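Side-chain contact in chromosomal replication initiator protein DnaA (Helicobacter pylori, PDB 2WP0), which probably binds the chromosomal origin of replication in its ATP form and starts assembly of the DNA replication initiation complex once per cell cycle: residues 45-50 with 68-73. Numbering follows the deposited sequence.
Sequences AFFYAP and EILSQN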
loop_
_atom_site.group_PDB
_atom_site.type_symbol
_atom_site.label_atom_id
_atom_site.label_comp_id
_atom_site.label_asym_id
_atom_site.label_seq_id
_atom_site.Cartn_x
_atom_site.Cartn_y
_atom_site.Cartn_z
ATOM N N ALA D 45 32.981 2.953 31.566
ATOM C CA ALA D 45 33.698 3.927 30.744
ATOM C C ALA D 45 32.699 4.864 30.054
ATOM O O ALA D 45 31.692 4.422 29.502
ATOM C CB ALA D 45 34.587 3.230 29.714
ATOM N N PHE D 46 32.976 6.157 30.109
ATOM C CA PHE D 46 32.133 7.128 29.439
ATOM C C PHE D 46 32.838 7.692 28.213
ATOM O O PHE D 46 34.010 8.060 28.273
ATOM C CB PHE D 46 31.738 8.259 30.396
ATOM C CG PHE D 46 30.598 7.912 31.302
ATOM C CD1 PHE D 46 29.288 8.075 30.885
ATOM C CD2 PHE D 46 30.831 7.417 32.571
ATOM C CE1 PHE D 46 28.231 7.748 31.721
ATOM C CE2 PHE D 46 29.778 7.090 33.410
ATOM C CZ PHE D 46 28.479 7.254 32.985
ATOM N N PHE D 47 32.120 7.734 27.097
ATOM C CA PHE D 47 32.606 8.374 25.887
ATOM C C PHE D 47 31.611 9.425 25.433
ATOM O O PHE D 47 30.411 9.343 25.724
ATOM C CB PHE D 47 32.813 7.362 24.758
ATOM C CG PHE D 47 33.578 6.164 25.176
ATOM C CD1 PHE D 47 32.922 5.024 25.592
ATOM C CD2 PHE D 47 34.955 6.185 25.201
ATOM C CE1 PHE D 47 33.629 3.907 26.010
ATOM C CE2 PHE D 47 35.669 5.076 25.621
ATOM C CZ PHE D 47 35.003 3.932 26.024
ATOM N N TYR D 48 32.128 10.410 24.714
ATOM C CA TYR D 48 31.298 11.389 24.055
ATOM C C TYR D 48 31.241 11.088 22.564
ATOM O O TYR D 48 32.221 10.658 21.966
ATOM C CB TYR D 48 31.847 12.792 24.286
ATOM C CG TYR D 48 31.511 13.370 25.638
ATOM C CD1 TYR D 48 30.190 13.456 26.073
ATOM C CD2 TYR D 48 32.508 13.855 26.474
ATOM C CE1 TYR D 48 29.868 14.004 27.313
ATOM C CE2 TYR D 48 32.202 14.410 27.717
ATOM C CZ TYR D 48 30.877 14.481 28.131
ATOM O OH TYR D 48 30.574 15.035 29.358
ATOM N N ALA D 49 30.070 11.280 21.979
ATOM C CA ALA D 49 29.922 11.313 20.536
ATOM C C ALA D 49 29.387 12.693 20.175
ATOM O O ALA D 49 28.616 13.290 20.927
ATOM C CB ALA D 49 28.981 10.222 20.069
ATOM N N PRO D 50 29.795 13.207 19.021
ATOM C CA PRO D 50 29.503 14.587 18.629
ATOM C C PRO D 50 28.013 14.853 18.645
ATOM O O PRO D 50 27.581 15.921 19.072
ATOM C CB PRO D 50 29.998 14.650 17.189
ATOM C CG PRO D 50 30.917 13.481 17.036
ATOM C CD PRO D 50 30.408 12.431 17.935
ATOM N N GLU D 68 32.709 -5.633 25.739
ATOM C CA GLU D 68 33.604 -6.762 25.521
ATOM C C GLU D 68 35.064 -6.333 25.555
ATOM O O GLU D 68 35.735 -6.450 26.573
ATOM C CB GLU D 68 33.283 -7.397 24.171
ATOM C CG GLU D 68 34.109 -8.609 23.827
ATOM C CD GLU D 68 33.359 -9.555 22.912
ATOM O OE1 GLU D 68 33.171 -9.242 21.715
ATOM O OE2 GLU D 68 32.930 -10.619 23.398
ATOM N N ILE D 69 35.539 -5.837 24.420
ATOM C CA ILE D 69 36.872 -5.244 24.284
ATOM C C ILE D 69 37.450 -4.640 25.575
ATOM O O ILE D 69 38.607 -4.894 25.912
ATOM C CB ILE D 69 36.867 -4.157 23.195
ATOM C CG1 ILE D 69 36.579 -4.780 21.825
ATOM C CG2 ILE D 69 38.178 -3.374 23.219
ATOM C CD1 ILE D 69 36.648 -3.799 20.697
ATOM N N LEU D 70 36.647 -3.841 26.279
ATOM C CA LEU D 70 37.080 -3.195 27.518
ATOM C C LEU D 70 37.324 -4.179 28.669
ATOM O O LEU D 70 38.388 -4.144 29.303
ATOM C CB LEU D 70 36.074 -2.135 27.956
ATOM C CG LEU D 70 36.134 -0.780 27.259
ATOM C CD1 LEU D 70 35.221 0.232 27.952
ATOM C CD2 LEU D 70 37.567 -0.282 27.233
ATOM N N SER D 71 36.340 -5.044 28.938
ATOM C CA SER D 71 36.445 -6.046 30.004
ATOM C C SER D 71 37.644 -6.968 29.813
ATOM O O SER D 71 38.277 -7.396 30.782
ATOM C CB SER D 71 35.181 -6.900 30.064
ATOM O OG SER D 71 34.031 -6.111 30.268
ATOM N N GLN D 72 37.940 -7.276 28.555
ATOM C CA GLN D 72 38.998 -8.209 28.201
ATOM C C GLN D 72 40.386 -7.557 28.210
ATOM O O GLN D 72 41.385 -8.221 27.906
ATOM C CB GLN D 72 38.714 -8.810 26.822
ATOM C CG GLN D 72 39.777 -9.772 26.344
ATOM C CD GLN D 72 40.088 -9.593 24.884
ATOM O OE1 GLN D 72 39.263 -9.072 24.121
ATOM N NE2 GLN D 72 41.282 -10.019 24.476
ATOM N N ASN D 73 40.457 -6.272 28.564
ATOM C CA ASN D 73 41.741 -5.566 28.624
ATOM C C ASN D 73 41.962 -4.708 29.880
ATOM O O ASN D 73 41.009 -4.279 30.529
ATOM C CB ASN D 73 41.944 -4.726 27.361
ATOM C CG ASN D 73 42.512 -5.532 26.206
ATOM O OD1 ASN D 73 43.639 -6.023 26.272
ATOM N ND2 ASN D 73 41.736 -5.668 25.138
#
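In the beta-alpha-beta unit of the DnaA N-terminal domain I, made of strand 44-49, helix 52-71 and strand 84-89, Leu70 in the last turn of the helix packs against Ala45 and Phe47 of the first strand. Its methyl CD1 makes both contacts: it lies 3.5 Å from CB of Ala45 and 4.2 Å from CZ of Phe47. Leu70 approaches the phenyl ring at its edge, near the ring plane. The two side chains come from opposite directions, one from the helix and one from the sheet. In Leu70 the CG lies anti to the carbonyl carbon (chi1 -80°), and the extended second torsion (chi2 -171°) carries CD1 out toward the strand.

Each residue type fits its place. The nearest CA atoms, those of Ala45 and Leu70, are 8.5 Å apart, a gap spanned by the branched leucine together with the single methyl of alanine. Two residues farther along the same face of the strand, the longer aromatic side chain of Phe47 extends far enough to bring CZ, at the outer edge of its ring, near CD1; Phe47 also touches Ile11 of helix 6-16. Leu70 also touches Val83, in the loop before strand 84-89, and Val85 within that strand, so it meets both parallel strands of the unit.

After Ser71 the chain leaves the helix, with Asn73 N bonded to Leu70 O (3.1 Å) and Asn73 ND2 making a weak bond back to Ile69 O. Between strand and helix end there is no hydrogen bond or charge pair: all three touching residues are buried and meet through carbon alone. The contact therefore contributes hydrophobic burial and dispersion, and with no directed bond across it the fit depends on shape.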